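Local coordinates for protein sulfhydryl oxidase 1 (Homo sapiens, PDB 3LLK) that uses bound FAD to catalyse the oxidation of thiols to disulfides, probably passing the electrons on to molecular oxygen, at residues Cys120-Trp123 against Val124-Phe128. Residues are numbered along the deposited sequence; the frame is centred on the assembly and turned at random.
With FAD (flavin-adenine dinucleotide), chain D.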
loop_
_atom_site.group_PDB
_atom_site.type_symbol
_atom_site.label_atom_id
_atom_site.label_comp_id
_atom_site.label_asym_id
_atom_site.label_seq_id
_atom_site.Cartn_x
_atom_site.Cartn_y
_atom_site.Cartn_z
ATOM N N CYS A 120 -3.073 -5.837 -5.512
ATOM C CA CYS A 120 -2.635 -4.761 -6.394
ATOM C C CYS A 120 -2.863 -3.425 -5.691
ATOM O O CYS A 120 -1.972 -2.575 -5.645
ATOM C CB CYS A 120 -3.426 -4.820 -7.698
ATOM S SG CYS A 120 -3.354 -3.397 -8.838
ATOM N N SER A 121 -4.047 -3.255 -5.114
ATOM C CA SER A 121 -4.375 -2.014 -4.435
ATOM C C SER A 121 -3.507 -1.770 -3.215
ATOM O O SER A 121 -3.264 -0.626 -2.855
ATOM C CB SER A 121 -5.848 -1.993 -4.018
ATOM O OG SER A 121 -6.074 -2.796 -2.880
ATOM N N LEU A 122 -3.040 -2.842 -2.583
ATOM C CA LEU A 122 -2.204 -2.706 -1.396
ATOM C C LEU A 122 -0.823 -2.170 -1.778
ATOM O O LEU A 122 -0.291 -1.290 -1.099
ATOM C CB LEU A 122 -2.085 -4.047 -0.668
ATOM C CG LEU A 122 -1.517 -3.944 0.749
ATOM C CD1 LEU A 122 -2.374 -2.983 1.576
ATOM C CD2 LEU A 122 -1.481 -5.333 1.383
ATOM N N TRP A 123 -0.254 -2.692 -2.864
ATOM C CA TRP A 123 1.033 -2.210 -3.357
ATOM C C TRP A 123 0.903 -0.719 -3.662
ATOM O O TRP A 123 1.747 0.084 -3.257
ATOM C CB TRP A 123 1.434 -2.922 -4.655
ATOM C CG TRP A 123 2.210 -4.194 -4.478
ATOM C CD1 TRP A 123 1.882 -5.428 -4.960
ATOM C CD2 TRP A 123 3.479 -4.342 -3.824
ATOM N NE1 TRP A 123 2.869 -6.335 -4.650
ATOM C CE2 TRP A 123 3.858 -5.694 -3.953
ATOM C CE3 TRP A 123 4.332 -3.458 -3.146
ATOM C CZ2 TRP A 123 5.060 -6.191 -3.423
ATOM C CZ3 TRP A 123 5.529 -3.955 -2.619
ATOM C CH2 TRP A 123 5.876 -5.310 -2.763
ATOM N N VAL A 124 -0.154 -0.351 -4.387
ATOM C CA VAL A 124 -0.351 1.044 -4.761
ATOM C C VAL A 124 -0.423 1.911 -3.521
ATOM O O VAL A 124 0.279 2.919 -3.440
ATOM C CB VAL A 124 -1.625 1.248 -5.619
ATOM C CG1 VAL A 124 -1.769 2.733 -6.013
ATOM C CG2 VAL A 124 -1.531 0.405 -6.878
ATOM N N LEU A 125 -1.237 1.498 -2.550
ATOM C CA LEU A 125 -1.382 2.234 -1.294
ATOM C C LEU A 125 -0.030 2.394 -0.601
ATOM O O LEU A 125 0.337 3.501 -0.202
ATOM C CB LEU A 125 -2.366 1.510 -0.358
ATOM C CG LEU A 125 -2.508 1.982 1.102
ATOM C CD1 LEU A 125 -2.867 3.465 1.141
ATOM C CD2 LEU A 125 -3.591 1.160 1.823
ATOM N N PHE A 126 0.715 1.293 -0.471
ATOM C CA PHE A 126 2.030 1.322 0.180
ATOM C C PHE A 126 2.997 2.311 -0.491
ATOM O O PHE A 126 3.619 3.136 0.181
ATOM C CB PHE A 126 2.680 -0.080 0.195
ATOM C CG PHE A 126 2.062 -1.056 1.180
ATOM C CD1 PHE A 126 1.173 -0.631 2.168
ATOM C CD2 PHE A 126 2.383 -2.410 1.109
ATOM C CE1 PHE A 126 0.606 -1.550 3.071
ATOM C CE2 PHE A 126 1.826 -3.334 2.006
ATOM C CZ PHE A 126 0.936 -2.901 2.985
ATOM N N HIS A 127 3.148 2.201 -1.810
ATOM C CA HIS A 127 4.039 3.098 -2.547
ATOM C C HIS A 127 3.616 4.548 -2.326
ATOM O O HIS A 127 4.448 5.432 -2.102
ATOM C CB HIS A 127 4.006 2.791 -4.049
ATOM C CG HIS A 127 4.689 1.515 -4.423
ATOM N ND1 HIS A 127 6.041 1.319 -4.251
ATOM C CD2 HIS A 127 4.203 0.355 -4.929
ATOM C CE1 HIS A 127 6.359 0.095 -4.630
ATOM N NE2 HIS A 127 5.262 -0.510 -5.047
ATOM N N PHE A 128 2.318 4.786 -2.369
ATOM C CA PHE A 128 1.822 6.136 -2.202
ATOM C C PHE A 128 2.189 6.682 -0.835
ATOM O O PHE A 128 2.615 7.835 -0.725
ATOM C CB PHE A 128 0.314 6.188 -2.428
ATOM C CG PHE A 128 -0.152 7.472 -3.049
ATOM C CD1 PHE A 128 -0.045 8.671 -2.357
ATOM C CD2 PHE A 128 -0.668 7.483 -4.343
ATOM C CE1 PHE A 128 -0.442 9.874 -2.940
ATOM C CE2 PHE A 128 -1.073 8.679 -4.940
ATOM C CZ PHE A 128 -0.958 9.879 -4.236
HETATM P PA FAD D . 0.945 -5.480 -8.665
HETATM O O1A FAD D . -0.096 -5.702 -7.623
HETATM O O2A FAD D . 2.295 -6.103 -8.613
HETATM O O5B FAD D . 1.172 -3.945 -8.894
HETATM C C5B FAD D . 0.239 -2.907 -8.588
HETATM C C4B FAD D . 0.579 -1.860 -9.617
HETATM O O4B FAD D . 1.607 -1.043 -8.995
HETATM C C3B FAD D . 0.849 -2.053 -11.125
HETATM O O3B FAD D . -0.302 -2.197 -11.956
HETATM C C2B FAD D . 1.719 -0.905 -11.374
HETATM O O2B FAD D . 1.067 0.277 -11.723
HETATM C C1B FAD D . 2.480 -0.657 -10.062
HETATM N N9A FAD D . 3.764 -1.253 -9.864
HETATM C C8A FAD D . 4.372 -2.428 -10.379
HETATM N N7A FAD D . 5.590 -2.652 -10.010
HETATM C C5A FAD D . 5.849 -1.556 -9.197
HETATM C C6A FAD D . 7.033 -1.196 -8.526
HETATM N N6A FAD D . 8.169 -1.903 -8.601
HETATM N N1A FAD D . 7.078 -0.032 -7.783
HETATM C C2A FAD D . 6.038 0.845 -7.715
HETATM N N3A FAD D . 4.855 0.495 -8.384
HETATM C C4A FAD D . 4.821 -0.733 -9.116
HETATM N N1 FAD D . 1.828 -12.989 -4.835
HETATM C C2 FAD D . 2.284 -14.271 -5.057
HETATM O O2 FAD D . 1.638 -14.961 -5.862
HETATM N N3 FAD D . 3.433 -14.524 -4.318
HETATM C C4 FAD D . 4.119 -13.658 -3.431
HETATM O O4 FAD D . 5.143 -14.074 -2.795
HETATM C C4X FAD D . 3.579 -12.397 -3.278
HETATM N N5 FAD D . 4.133 -11.481 -2.326
HETATM C C5X FAD D . 3.567 -10.213 -2.027
HETATM C C6 FAD D . 4.138 -9.455 -0.987
HETATM C C7 FAD D . 3.581 -8.175 -0.709
HETATM C C7M FAD D . 4.251 -7.411 0.433
HETATM C C8 FAD D . 2.478 -7.666 -1.457
HETATM C C8M FAD D . 1.773 -6.329 -1.342
HETATM C C9 FAD D . 1.917 -8.461 -2.456
HETATM C C9A FAD D . 2.367 -9.769 -2.777
HETATM N N10 FAD D . 1.950 -10.774 -3.791
HETATM C C10 FAD D . 2.398 -12.051 -4.006
HETATM C "C1'" FAD D . 1.011 -10.304 -4.760
HETATM C "C2'" FAD D . 1.530 -9.686 -6.022
HETATM O "O2'" FAD D . 2.706 -8.883 -5.752
HETATM C "C3'" FAD D . 0.595 -8.844 -6.835
HETATM O "O3'" FAD D . 0.034 -7.819 -6.024
HETATM C "C4'" FAD D . -0.487 -9.500 -7.677
HETATM O "O4'" FAD D . 0.024 -10.696 -8.336
HETATM C "C5'" FAD D . -1.236 -8.662 -8.620
HETATM O "O5'" FAD D . -0.305 -8.225 -9.614
HETATM P P FAD D . -0.539 -7.047 -10.598
HETATM O O1P FAD D . 0.047 -7.540 -11.845
HETATM O O2P FAD D . -1.963 -6.632 -10.685
HETATM O O3P FAD D . 0.296 -5.766 -10.093
#
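His127 N donates to Trp123 O at 2.9 Å in a nearly linear bond (177°), and one residue earlier Phe126 N reaches Leu122 O at 2.8 Å; with the bonds from Val124 N to Cys120 O and from Leu125 N to Ser121 O they continue the α-helical i to i+4 hydrogen bonding through these residues. The indole of Trp123 also donates, NE1 lying 2.8 Å from the ribityl hydroxyl oxygen O2' of FAD. His127 NE2 is hydrogen-bonded to His196 of helix 185-203, while one face of its imidazole has C2A of the FAD adenine over its centre. The indole benzo ring and this imidazole are tilted only 19° from each other but displaced so far that they hardly stack, with CE3 of Trp123 3.6 Å from NE2 of His127. Helix 118-134 thus lends one side to the FAD pocket of this Erv1/Alr-type helical domain, where the cofactor bends round the indole: its isoalloxazine methyl C8M rests over one face, 3.4 Å from Trp123 CE2. With Trp123 reduced to an alanine, O2' would probably lose its indole donor and a gap would be likely to open under the dimethylbenzene end of the flavin. Cys120, disulfide-bonded to Cys108, lies beside the pyrophosphate. On another side of the helix Leu122 has CG anti to the backbone N (chi1 -166°), which brings CG over the face of the Phe126 ring, 3.8 Å from its centroid. Leu122 O sits over a face of the same ring, 3.3 Å from Phe126 CG. Phe126 is also packed by Ile154, Tyr157 and Val158 of helix 150-161, and Ile26 of helix 16-30 touches Leu122 and Leu125.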